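PDB 2CVZ: 3-hydroxyisobutyrate dehydrogenase from Thermus thermophilus, which catalyses the NADP-dependent oxidation of 3-hydroxyisobutyrate to methylmalonate semialdehyde, a step in the breakdown of valine. Local coordinates for residues 3-9 with 24-30; 166-170 with 235-239; 229-233 with 260-264. One frame throughout, in Å; residues are numbered along the deposited sequence.

Contact 1 lies in the nucleotide-binding part of the chain. Contacts 2 and 3 lie in the helical part that follows it. The centres of contacts 1 and 2 are about 27 Å apart, and those of contacts 1 and 3 about 30 Å. NADPH touches both contacts 1 and 3, whose nearest atoms are about 11 Å apart. Contact 1 holds its adenosine ribose and 2'-phosphate, while Leu231 in contact 3 touches the nicotinamide half. Contacts 2 and 3 share helix 229-243, and their centres are about 11 Å apart. They meet where Leu236 CD1 packs on Tyr260 CB at 3.6 Å. Asp235 of contact 2 also touches the cofactor.

Contact 1: 3-9 with 24-30; sequences KVAFIGL and FPTLVWN. With NDP (NADPH dihydro-nicotinamide-adenine-dinucleotide phosphate), chain G.
Ala5 and Leu27 sit at the closest point of two parallel strands, with their CA atoms 4.4 Å apart. Five backbone hydrogen bonds join the strands, the first from Val4 N to Pro25 O and the last from Gly8 N to Trp29 O. Packing is tight on the buried face that carries Val4 and Thr26. Val4 CG2 presses on Thr26 OG1 at 3.2 Å, and that hydroxyl gives its proton to Phe24 O. On the other face Ile7 CG2 meets the indole edge of Trp29, 3.7 Å from CE3. That edge also faces C2A of the adenine.

Asn30 holds the cofactor end. Its CG, anti to the backbone N (chi1 -170°), brings the amide to Leu9 N and the ribose. Asn30 OD1 accepts from Leu9 N at 3.0 Å, with the donor 42° out of the carbonyl plane, and from NADPH O3B at 2.8 Å. Asn30 ND2 gives to NADPH O2X of the 2'-phosphate at 3.0 Å and also to Thr32 O. Bonds at both ends fix the rotation of the amide.

The solvent side at Lys3 and Pro25 is looser. The extended Lys3 chain crosses the exposed Pro25 at about a right angle, with Lys3 CG 3.8 Å from Pro25 CB.

Helix 13-23 connects the strands. With Gly8 opening a GxGxxG pattern, this is the first beta-alpha-beta unit of a Rossmann fold that binds NADP.

Contact 2: 166-170 with 235-239; sequences AINNA and DLGIA
Asn169 OD1 is gripped by two donors, Lys165 NZ and Asn168 ND2, the latter at 3.1 Å in the plane of the carbonyl. The other end of this amide reaches across to the second helix, where Asn169 ND2 lies 2.9 Å from Asp235 OD2. The amide and carboxylate planes stand 82° apart. This is helix-helix packing in the all-helical part of the enzyme, between the long helix 160-188 and helix 229-243. The segments cross at -115°, and their axes come within 8.0 Å.

Small residues allow this close approach. Ala166 points into the second helix, and its CB touches Ile238 CG2 at 3.7 Å. Ala239 points back from the second helix. Its CB sits 3.6 Å from Ala166 O and also touches Ala170 CB.

Asp235 belongs to the NADPH pocket and its side chain touches the cofactor, so this end of the crossing lies toward the cofactor. Asn168 turns to a neighbouring subunit, where it bonds to Ser204 and Gly205. Leu236 covers the far end of the contact. With CG anti to the carbonyl carbon (chi1 -73°), the end of its side chain turns toward helix 160-188, and Leu236 CD2 rests 3.6 Å from Ala170 CA.

Contact 3: 229-233 with 260-264; sequences LGLLV and YEMAK. With NDP (NADPH dihydro-nicotinamide-adenine-dinucleotide phosphate), chain G.
A single water bridges Gly230 and Lys264, and no direct hydrogen bond joins the two segments. The water gives a proton to Gly230 O and accepts one from Lys264 NZ, each at 2.7 Å. Lys264 reaches it with a fully extended chain. CG lies anti to the backbone N (chi1 177°), which carries CD across Val233 CG2 at a slant and past Gly230 on the way to the water.

The rest of the contact is mostly apolar. Leu229 CD2 drops onto the backbone of the second helix, 3.6 Å from Lys264 CA, and also meets Ala263 CB. The other branch, Leu229 CD1, lies in the plane of the Tyr260 ring, at the edge and 4.0 Å from Tyr260 CD1. Leu232 CD2 touches Tyr260 CE1 at 3.8 Å. Both leucines thus touch the CD1/CE1 side of the ring, and Tyr260 OH is bonded to Ala173 O of helix 160-188.

Val233 buries more surface here than any other residue of the contact. Val233 CG2 sits 3.6 Å from Tyr260 O. Val233 CG1 is in van der Waals contact with Glu261 OE2 at 3.4 Å; a methyl offers no hydrogen bond. Salt bridges to Arg257 and Arg265 hold the glutamate instead, and probably offset its charge.

Leu231 projects from helix 229-243 to the cofactor, and its CD1 is 3.7 Å from NADPH O5D. Met262, a selenomethionine, takes no part between the segments and packs on Met262 of a neighbouring subunit. Helices 229-243 and 251-267 pack roughly antiparallel here, with segment axes 9.6 Å apart at 151°, in the all-helical C-terminal domain of the 3-hydroxyisobutyrate dehydrogenase family.

Contact 1: 3-9 with 24-30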
loop_
_atom_site.group_PDB
_atom_site.type_symbol
_atom_site.label_atom_id
_atom_site.label_comp_id
_atom_site.label_asym_id
_atom_site.label_seq_id
_atom_site.Cartn_x
_atom_site.Cartn_y
_atom_site.Cartn_z
ATOM N N LYS C 3 17.377 -22.610 42.425
ATOM C CA LYS C 3 17.225 -23.237 41.127
ATOM C C LYS C 3 16.448 -22.361 40.101
ATOM O O LYS C 3 15.870 -21.349 40.498
ATOM C CB LYS C 3 16.386 -24.551 41.251
ATOM C CG LYS C 3 17.060 -25.631 42.080
ATOM C CD LYS C 3 16.306 -26.942 41.944
ATOM C CE LYS C 3 16.978 -28.069 42.709
ATOM N NZ LYS C 3 16.304 -29.371 42.441
ATOM N N VAL C 4 16.471 -22.728 38.826
ATOM C CA VAL C 4 15.752 -21.977 37.813
ATOM C C VAL C 4 14.815 -22.981 37.160
ATOM O O VAL C 4 14.989 -24.191 37.318
ATOM C CB VAL C 4 16.704 -21.367 36.758
ATOM C CG1 VAL C 4 17.666 -20.399 37.438
ATOM C CG2 VAL C 4 17.466 -22.468 36.035
ATOM N N ALA C 5 13.807 -22.492 36.450
ATOM C CA ALA C 5 12.863 -23.388 35.802
ATOM C C ALA C 5 12.460 -22.805 34.466
ATOM O O ALA C 5 12.456 -21.588 34.298
ATOM C CB ALA C 5 11.636 -23.582 36.686
ATOM N N PHE C 6 12.127 -23.671 33.516
ATOM C CA PHE C 6 11.722 -23.209 32.197
ATOM C C PHE C 6 10.401 -23.851 31.791
ATOM O O PHE C 6 10.209 -25.061 31.949
ATOM C CB PHE C 6 12.793 -23.554 31.159
ATOM C CG PHE C 6 12.751 -22.681 29.934
ATOM C CD1 PHE C 6 13.620 -21.600 29.806
ATOM C CD2 PHE C 6 11.828 -22.921 28.919
ATOM C CE1 PHE C 6 13.569 -20.769 28.683
ATOM C CE2 PHE C 6 11.769 -22.097 27.795
ATOM C CZ PHE C 6 12.640 -21.020 27.677
ATOM N N ILE C 7 9.495 -23.031 31.270
ATOM C CA ILE C 7 8.190 -23.502 30.825
ATOM C C ILE C 7 8.041 -23.255 29.331
ATOM O O ILE C 7 8.221 -22.129 28.866
ATOM C CB ILE C 7 7.049 -22.761 31.557
ATOM C CG1 ILE C 7 7.097 -23.073 33.054
ATOM C CG2 ILE C 7 5.708 -23.153 30.955
ATOM C CD1 ILE C 7 6.129 -22.249 33.882
ATOM N N GLY C 8 7.714 -24.306 28.584
ATOM C CA GLY C 8 7.544 -24.167 27.149
ATOM C C GLY C 8 8.791 -24.558 26.383
ATOM O O GLY C 8 9.583 -23.704 25.984
ATOM N N LEU C 9 8.962 -25.860 26.168
ATOM C CA LEU C 9 10.126 -26.367 25.453
ATOM C C LEU C 9 9.856 -26.493 23.957
ATOM O O LEU C 9 9.856 -27.594 23.406
ATOM C CB LEU C 9 10.534 -27.726 26.035
ATOM C CG LEU C 9 10.721 -27.738 27.556
ATOM C CD1 LEU C 9 11.046 -29.148 28.027
ATOM C CD2 LEU C 9 11.839 -26.774 27.947
ATOM N N PHE C 24 22.907 -24.117 35.504
ATOM C CA PHE C 24 22.304 -24.125 36.840
ATOM C C PHE C 24 21.358 -25.309 37.010
ATOM O O PHE C 24 20.916 -25.907 36.026
ATOM C CB PHE C 24 21.446 -22.871 37.061
ATOM C CG PHE C 24 22.046 -21.604 36.532
ATOM C CD1 PHE C 24 23.048 -20.945 37.230
ATOM C CD2 PHE C 24 21.579 -21.052 35.343
ATOM C CE1 PHE C 24 23.578 -19.746 36.754
ATOM C CE2 PHE C 24 22.100 -19.857 34.859
ATOM C CZ PHE C 24 23.099 -19.202 35.565
ATOM N N PRO C 25 21.027 -25.660 38.267
ATOM C CA PRO C 25 20.101 -26.776 38.490
ATOM C C PRO C 25 18.807 -26.269 37.856
ATOM O O PRO C 25 18.279 -25.235 38.276
ATOM C CB PRO C 25 20.004 -26.845 40.013
ATOM C CG PRO C 25 21.345 -26.339 40.463
ATOM C CD PRO C 25 21.566 -25.161 39.544
ATOM N N THR C 26 18.297 -26.976 36.855
ATOM C CA THR C 26 17.110 -26.506 36.152
ATOM C C THR C 26 15.933 -27.465 36.085
ATOM O O THR C 26 16.085 -28.635 35.736
ATOM C CB THR C 26 17.480 -26.107 34.702
ATOM O OG1 THR C 26 18.531 -25.135 34.727
ATOM C CG2 THR C 26 16.276 -25.527 33.974
ATOM N N LEU C 27 14.754 -26.947 36.418
ATOM C CA LEU C 27 13.524 -27.723 36.360
ATOM C C LEU C 27 12.824 -27.330 35.063
ATOM O O LEU C 27 12.791 -26.152 34.706
ATOM C CB LEU C 27 12.615 -27.386 37.545
ATOM C CG LEU C 27 13.168 -27.531 38.964
ATOM C CD1 LEU C 27 12.040 -27.281 39.956
ATOM C CD2 LEU C 27 13.755 -28.926 39.166
ATOM N N VAL C 28 12.278 -28.305 34.346
ATOM C CA VAL C 28 11.582 -27.993 33.106
ATOM C C VAL C 28 10.219 -28.663 33.034
ATOM O O VAL C 28 10.006 -29.743 33.589
ATOM C CB VAL C 28 12.401 -28.409 31.853
ATOM C CG1 VAL C 28 13.671 -27.578 31.758
ATOM C CG2 VAL C 28 12.742 -29.894 31.912
ATOM N N TRP C 29 9.291 -27.996 32.357
ATOM C CA TRP C 29 7.947 -28.519 32.176
ATOM C C TRP C 29 7.461 -28.136 30.793
ATOM O O TRP C 29 7.783 -27.058 30.288
ATOM C CB TRP C 29 6.982 -27.944 33.214
ATOM C CG TRP C 29 5.566 -28.408 33.004
ATOM C CD1 TRP C 29 4.996 -29.553 33.485
ATOM C CD2 TRP C 29 4.557 -27.760 32.216
ATOM N NE1 TRP C 29 3.695 -29.658 33.047
ATOM C CE2 TRP C 29 3.401 -28.570 32.265
ATOM C CE3 TRP C 29 4.519 -26.572 31.471
ATOM C CZ2 TRP C 29 2.215 -28.230 31.598
ATOM C CZ3 TRP C 29 3.339 -26.233 30.806
ATOM C CH2 TRP C 29 2.205 -27.062 30.878
ATOM N N ASN C 30 6.694 -29.030 30.181
ATOM C CA ASN C 30 6.130 -28.793 28.864
ATOM C C ASN C 30 4.772 -29.481 28.801
ATOM O O ASN C 30 4.592 -30.564 29.362
ATOM C CB ASN C 30 7.044 -29.354 27.772
ATOM C CG ASN C 30 6.626 -28.913 26.382
ATOM O OD1 ASN C 30 6.640 -27.723 26.069
ATOM N ND2 ASN C 30 6.246 -29.871 25.541
HETATM P PA NDP G . 6.711 -23.430 19.244
HETATM O O1A NDP G . 7.807 -24.231 18.768
HETATM O O2A NDP G . 5.363 -23.386 18.574
HETATM O O5B NDP G . 6.523 -23.837 20.818
HETATM C C5B NDP G . 5.468 -23.243 21.585
HETATM C C4B NDP G . 5.641 -23.866 22.962
HETATM O O4B NDP G . 4.559 -23.333 23.774
HETATM C C3B NDP G . 5.580 -25.357 23.056
HETATM O O3B NDP G . 6.502 -25.805 24.083
HETATM C C2B NDP G . 4.190 -25.657 23.467
HETATM O O2B NDP G . 3.913 -26.927 24.062
HETATM C C1B NDP G . 3.882 -24.459 24.310
HETATM N N9A NDP G . 2.421 -24.191 24.408
HETATM C C8A NDP G . 1.515 -23.844 23.379
HETATM N N7A NDP G . 0.297 -23.681 23.858
HETATM C C5A NDP G . 0.376 -23.918 25.202
HETATM C C6A NDP G . -0.560 -23.905 26.262
HETATM N N6A NDP G . -1.839 -23.612 26.025
HETATM N N1A NDP G . -0.145 -24.193 27.521
HETATM C C2A NDP G . 1.154 -24.489 27.756
HETATM N N3A NDP G . 2.116 -24.528 26.828
HETATM C C4A NDP G . 1.659 -24.229 25.555
HETATM O O3 NDP G . 7.161 -21.933 19.420
HETATM P PN NDP G . 8.500 -21.085 19.217
HETATM O O1N NDP G . 8.854 -21.185 17.798
HETATM O O2N NDP G . 9.419 -21.620 20.276
HETATM O O5D NDP G . 8.006 -19.644 19.691
HETATM C C5D NDP G . 7.630 -19.363 21.080
HETATM C C4D NDP G . 7.712 -17.818 21.270
HETATM O O4D NDP G . 9.006 -17.400 20.841
HETATM C C3D NDP G . 6.727 -17.072 20.364
HETATM O O3D NDP G . 6.181 -15.959 21.085
HETATM C C2D NDP G . 7.543 -16.682 19.160
HETATM O O2D NDP G . 6.902 -15.624 18.470
HETATM C C1D NDP G . 8.887 -16.314 19.918
HETATM N N1N NDP G . 10.113 -16.324 19.061
HETATM C C2N NDP G . 10.264 -17.373 18.110
HETATM C C3N NDP G . 11.479 -17.347 17.312
HETATM C C7N NDP G . 11.724 -18.394 16.314
HETATM O O7N NDP G . 12.554 -18.276 15.389
HETATM N N7N NDP G . 11.051 -19.559 16.376
HETATM C C4N NDP G . 12.406 -16.317 17.522
HETATM C C5N NDP G . 12.234 -15.323 18.442
HETATM C C6N NDP G . 11.090 -15.325 19.213
HETATM P P2B NDP G . 3.740 -28.246 23.259
HETATM O O1X NDP G . 2.892 -29.060 24.152
HETATM O O2X NDP G . 5.087 -28.833 23.018
HETATM O O3X NDP G . 3.035 -27.955 21.936
#

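Contact 2: 166-170 with 235-239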
loop_
_atom_site.group_PDB
_atom_site.type_symbol
_atom_site.label_atom_id
_atom_site.label_comp_id
_atom_site.label_asym_id
_atom_site.label_seq_id
_atom_site.Cartn_x
_atom_site.Cartn_y
_atom_site.Cartn_z
ATOM N N ALA C 166 8.418 -6.499 18.803
ATOM C CA ALA C 166 7.397 -6.419 17.765
ATOM C C ALA C 166 7.866 -5.562 16.598
ATOM O O ALA C 166 7.697 -5.934 15.437
ATOM C CB ALA C 166 6.096 -5.856 18.344
ATOM N N ILE C 167 8.457 -4.412 16.898
ATOM C CA ILE C 167 8.941 -3.543 15.840
ATOM C C ILE C 167 10.087 -4.214 15.089
ATOM O O ILE C 167 10.169 -4.129 13.867
ATOM C CB ILE C 167 9.391 -2.175 16.405
ATOM C CG1 ILE C 167 8.168 -1.407 16.911
ATOM C CG2 ILE C 167 10.100 -1.366 15.332
ATOM C CD1 ILE C 167 7.087 -1.212 15.852
ATOM N N ASN C 168 10.972 -4.889 15.816
ATOM C CA ASN C 168 12.084 -5.576 15.169
ATOM C C ASN C 168 11.556 -6.586 14.149
ATOM O O ASN C 168 12.042 -6.654 13.020
ATOM C CB ASN C 168 12.942 -6.316 16.199
ATOM C CG ASN C 168 13.955 -7.240 15.548
ATOM O OD1 ASN C 168 14.970 -6.794 15.012
ATOM N ND2 ASN C 168 13.668 -8.542 15.574
ATOM N N ASN C 169 10.561 -7.372 14.546
ATOM C CA ASN C 169 10.006 -8.364 13.635
ATOM C C ASN C 169 9.228 -7.726 12.494
ATOM O O ASN C 169 9.117 -8.306 11.418
ATOM C CB ASN C 169 9.150 -9.368 14.403
ATOM C CG ASN C 169 9.985 -10.488 15.004
ATOM O OD1 ASN C 169 11.101 -10.257 15.481
ATOM N ND2 ASN C 169 9.453 -11.700 14.989
ATOM N N ALA C 170 8.695 -6.530 12.720
ATOM C CA ALA C 170 7.985 -5.836 11.653
ATOM C C ALA C 170 9.032 -5.430 10.609
ATOM O O ALA C 170 8.788 -5.503 9.407
ATOM C CB ALA C 170 7.272 -4.602 12.196
ATOM N N ASP C 235 3.126 -11.424 15.646
ATOM C CA ASP C 235 4.063 -10.363 16.014
ATOM C C ASP C 235 3.715 -9.068 15.288
ATOM O O ASP C 235 3.735 -7.990 15.883
ATOM C CB ASP C 235 5.504 -10.747 15.661
ATOM C CG ASP C 235 6.011 -11.917 16.471
ATOM O OD1 ASP C 235 5.555 -12.088 17.619
ATOM O OD2 ASP C 235 6.886 -12.650 15.963
ATOM N N LEU C 236 3.416 -9.173 13.996
ATOM C CA LEU C 236 3.052 -7.994 13.219
ATOM C C LEU C 236 1.798 -7.375 13.832
ATOM O O LEU C 236 1.631 -6.155 13.831
ATOM C CB LEU C 236 2.812 -8.374 11.751
ATOM C CG LEU C 236 4.091 -8.695 10.960
ATOM C CD1 LEU C 236 3.757 -9.346 9.626
ATOM C CD2 LEU C 236 4.876 -7.412 10.747
ATOM N N GLY C 237 0.925 -8.226 14.368
ATOM C CA GLY C 237 -0.287 -7.738 14.999
ATOM C C GLY C 237 0.063 -6.889 16.209
ATOM O O GLY C 237 -0.547 -5.848 16.457
ATOM N N ILE C 238 1.058 -7.337 16.966
ATOM C CA ILE C 238 1.502 -6.607 18.148
ATOM C C ILE C 238 2.169 -5.306 17.707
ATOM O O ILE C 238 2.018 -4.265 18.356
ATOM C CB ILE C 238 2.506 -7.448 18.976
ATOM C CG1 ILE C 238 1.822 -8.726 19.466
ATOM C CG2 ILE C 238 3.021 -6.636 20.166
ATOM C CD1 ILE C 238 2.753 -9.696 20.178
ATOM N N ALA C 239 2.900 -5.364 16.599
ATOM C CA ALA C 239 3.568 -4.178 16.077
ATOM C C ALA C 239 2.539 -3.111 15.687
ATOM O O ALA C 239 2.782 -1.916 15.862
ATOM C CB ALA C 239 4.423 -4.542 14.875
#

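Contact 3: 229-233 with 260-264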
loop_
_atom_site.group_PDB
_atom_site.type_symbol
_atom_site.label_atom_id
_atom_site.label_comp_id
_atom_site.label_asym_id
_atom_site.label_seq_id
_atom_site.Cartn_x
_atom_site.Cartn_y
_atom_site.Cartn_z
ATOM N N LEU C 229 4.991 -19.100 10.446
ATOM C CA LEU C 229 4.452 -17.925 9.772
ATOM C C LEU C 229 3.338 -17.319 10.628
ATOM O O LEU C 229 3.196 -16.099 10.714
ATOM C CB LEU C 229 3.905 -18.327 8.395
ATOM C CG LEU C 229 3.166 -17.283 7.551
ATOM C CD1 LEU C 229 4.051 -16.062 7.347
ATOM C CD2 LEU C 229 2.774 -17.900 6.205
ATOM N N GLY C 230 2.554 -18.184 11.265
ATOM C CA GLY C 230 1.468 -17.720 12.111
ATOM C C GLY C 230 1.956 -16.846 13.252
ATOM O O GLY C 230 1.301 -15.872 13.635
ATOM N N LEU C 231 3.112 -17.191 13.807
ATOM C CA LEU C 231 3.680 -16.417 14.900
ATOM C C LEU C 231 4.177 -15.060 14.400
ATOM O O LEU C 231 4.053 -14.051 15.098
ATOM C CB LEU C 231 4.826 -17.191 15.556
ATOM C CG LEU C 231 4.407 -18.438 16.342
ATOM C CD1 LEU C 231 5.646 -19.171 16.851
ATOM C CD2 LEU C 231 3.515 -18.030 17.506
ATOM N N LEU C 232 4.739 -15.029 13.197
ATOM C CA LEU C 232 5.226 -13.765 12.653
ATOM C C LEU C 232 4.041 -12.834 12.427
ATOM O O LEU C 232 4.135 -11.635 12.658
ATOM C CB LEU C 232 5.983 -13.974 11.339
ATOM C CG LEU C 232 6.496 -12.675 10.695
ATOM C CD1 LEU C 232 7.354 -11.902 11.699
ATOM C CD2 LEU C 232 7.304 -12.991 9.447
ATOM N N VAL C 233 2.921 -13.385 11.971
ATOM C CA VAL C 233 1.743 -12.555 11.755
ATOM C C VAL C 233 1.280 -12.035 13.117
ATOM O O VAL C 233 0.893 -10.874 13.250
ATOM C CB VAL C 233 0.610 -13.353 11.071
ATOM C CG1 VAL C 233 -0.665 -12.518 11.021
ATOM C CG2 VAL C 233 1.033 -13.730 9.658
ATOM N N TYR C 260 1.470 -10.296 4.848
ATOM C CA TYR C 260 1.812 -11.531 5.548
ATOM C C TYR C 260 0.547 -12.270 5.964
ATOM O O TYR C 260 0.557 -13.493 6.097
ATOM C CB TYR C 260 2.709 -11.248 6.760
ATOM C CG TYR C 260 4.173 -11.178 6.380
ATOM C CD1 TYR C 260 4.953 -12.335 6.310
ATOM C CD2 TYR C 260 4.763 -9.965 6.029
ATOM C CE1 TYR C 260 6.285 -12.284 5.897
ATOM C CE2 TYR C 260 6.092 -9.903 5.612
ATOM C CZ TYR C 260 6.844 -11.066 5.550
ATOM O OH TYR C 260 8.151 -11.005 5.137
ATOM N N GLU C 261 -0.546 -11.536 6.174
ATOM C CA GLU C 261 -1.806 -12.186 6.524
ATOM C C GLU C 261 -2.225 -13.006 5.306
ATOM O O GLU C 261 -2.712 -14.128 5.441
ATOM C CB GLU C 261 -2.896 -11.160 6.845
ATOM C CG GLU C 261 -4.244 -11.802 7.206
ATOM C CD GLU C 261 -4.242 -12.476 8.572
ATOM O OE1 GLU C 261 -4.842 -13.562 8.708
ATOM O OE2 GLU C 261 -3.653 -11.914 9.519
HETATM N N MSE C 262 -2.031 -12.436 4.119
HETATM C CA MSE C 262 -2.367 -13.119 2.871
HETATM C C MSE C 262 -1.569 -14.412 2.782
HETATM O O MSE C 262 -2.105 -15.471 2.457
HETATM C CB MSE C 262 -2.008 -12.259 1.660
HETATM C CG MSE C 262 -2.753 -10.947 1.549
HETATM SE SE MSE C 262 -2.075 -9.965 0.040
HETATM C CE MSE C 262 -3.042 -8.295 0.322
ATOM N N ALA C 263 -0.273 -14.312 3.050
ATOM C CA ALA C 263 0.583 -15.486 2.997
ATOM C C ALA C 263 0.079 -16.545 3.975
ATOM O O ALA C 263 -0.001 -17.726 3.633
ATOM C CB ALA C 263 2.024 -15.099 3.325
ATOM N N LYS C 264 -0.274 -16.119 5.183
ATOM C CA LYS C 264 -0.757 -17.037 6.204
ATOM C C LYS C 264 -2.040 -17.735 5.769
ATOM O O LYS C 264 -2.219 -18.929 6.004
ATOM C CB LYS C 264 -1.007 -16.286 7.517
ATOM C CG LYS C 264 -1.586 -17.153 8.627
ATOM C CD LYS C 264 -2.068 -16.303 9.792
ATOM C CE LYS C 264 -2.777 -17.147 10.836
ATOM N NZ LYS C 264 -3.381 -16.308 11.913
HETATM P PA NDP G . 6.711 -23.430 19.244
HETATM O O1A NDP G . 7.807 -24.231 18.768
HETATM O O2A NDP G . 5.363 -23.386 18.574
HETATM O O5B NDP G . 6.523 -23.837 20.818
HETATM C C5B NDP G . 5.468 -23.243 21.585
HETATM C C4B NDP G . 5.641 -23.866 22.962
HETATM O O4B NDP G . 4.559 -23.333 23.774
HETATM C C3B NDP G . 5.580 -25.357 23.056
HETATM O O3B NDP G . 6.502 -25.805 24.083
HETATM C C2B NDP G . 4.190 -25.657 23.467
HETATM O O2B NDP G . 3.913 -26.927 24.062
HETATM C C1B NDP G . 3.882 -24.459 24.310
HETATM N N9A NDP G . 2.421 -24.191 24.408
HETATM C C8A NDP G . 1.515 -23.844 23.379
HETATM N N7A NDP G . 0.297 -23.681 23.858
HETATM C C5A NDP G . 0.376 -23.918 25.202
HETATM C C6A NDP G . -0.560 -23.905 26.262
HETATM N N6A NDP G . -1.839 -23.612 26.025
HETATM N N1A NDP G . -0.145 -24.193 27.521
HETATM C C2A NDP G . 1.154 -24.489 27.756
HETATM N N3A NDP G . 2.116 -24.528 26.828
HETATM C C4A NDP G . 1.659 -24.229 25.555
HETATM O O3 NDP G . 7.161 -21.933 19.420
HETATM P PN NDP G . 8.500 -21.085 19.217
HETATM O O1N NDP G . 8.854 -21.185 17.798
HETATM O O2N NDP G . 9.419 -21.620 20.276
HETATM O O5D NDP G . 8.006 -19.644 19.691
HETATM C C5D NDP G . 7.630 -19.363 21.080
HETATM C C4D NDP G . 7.712 -17.818 21.270
HETATM O O4D NDP G . 9.006 -17.400 20.841
HETATM C C3D NDP G . 6.727 -17.072 20.364
HETATM O O3D NDP G . 6.181 -15.959 21.085
HETATM C C2D NDP G . 7.543 -16.682 19.160
HETATM O O2D NDP G . 6.902 -15.624 18.470
HETATM C C1D NDP G . 8.887 -16.314 19.918
HETATM N N1N NDP G . 10.113 -16.324 19.061
HETATM C C2N NDP G . 10.264 -17.373 18.110
HETATM C C3N NDP G . 11.479 -17.347 17.312
HETATM C C7N NDP G . 11.724 -18.394 16.314
HETATM O O7N NDP G . 12.554 -18.276 15.389
HETATM N N7N NDP G . 11.051 -19.559 16.376
HETATM C C4N NDP G . 12.406 -16.317 17.522
HETATM C C5N NDP G . 12.234 -15.323 18.442
HETATM C C6N NDP G . 11.090 -15.325 19.213
HETATM P P2B NDP G . 3.740 -28.246 23.259
HETATM O O1X NDP G . 2.892 -29.060 24.152
HETATM O O2X NDP G . 5.087 -28.833 23.018
HETATM O O3X NDP G . 3.035 -27.955 21.936
HETATM O O HOH W 1 -1.338 -15.395 13.373
#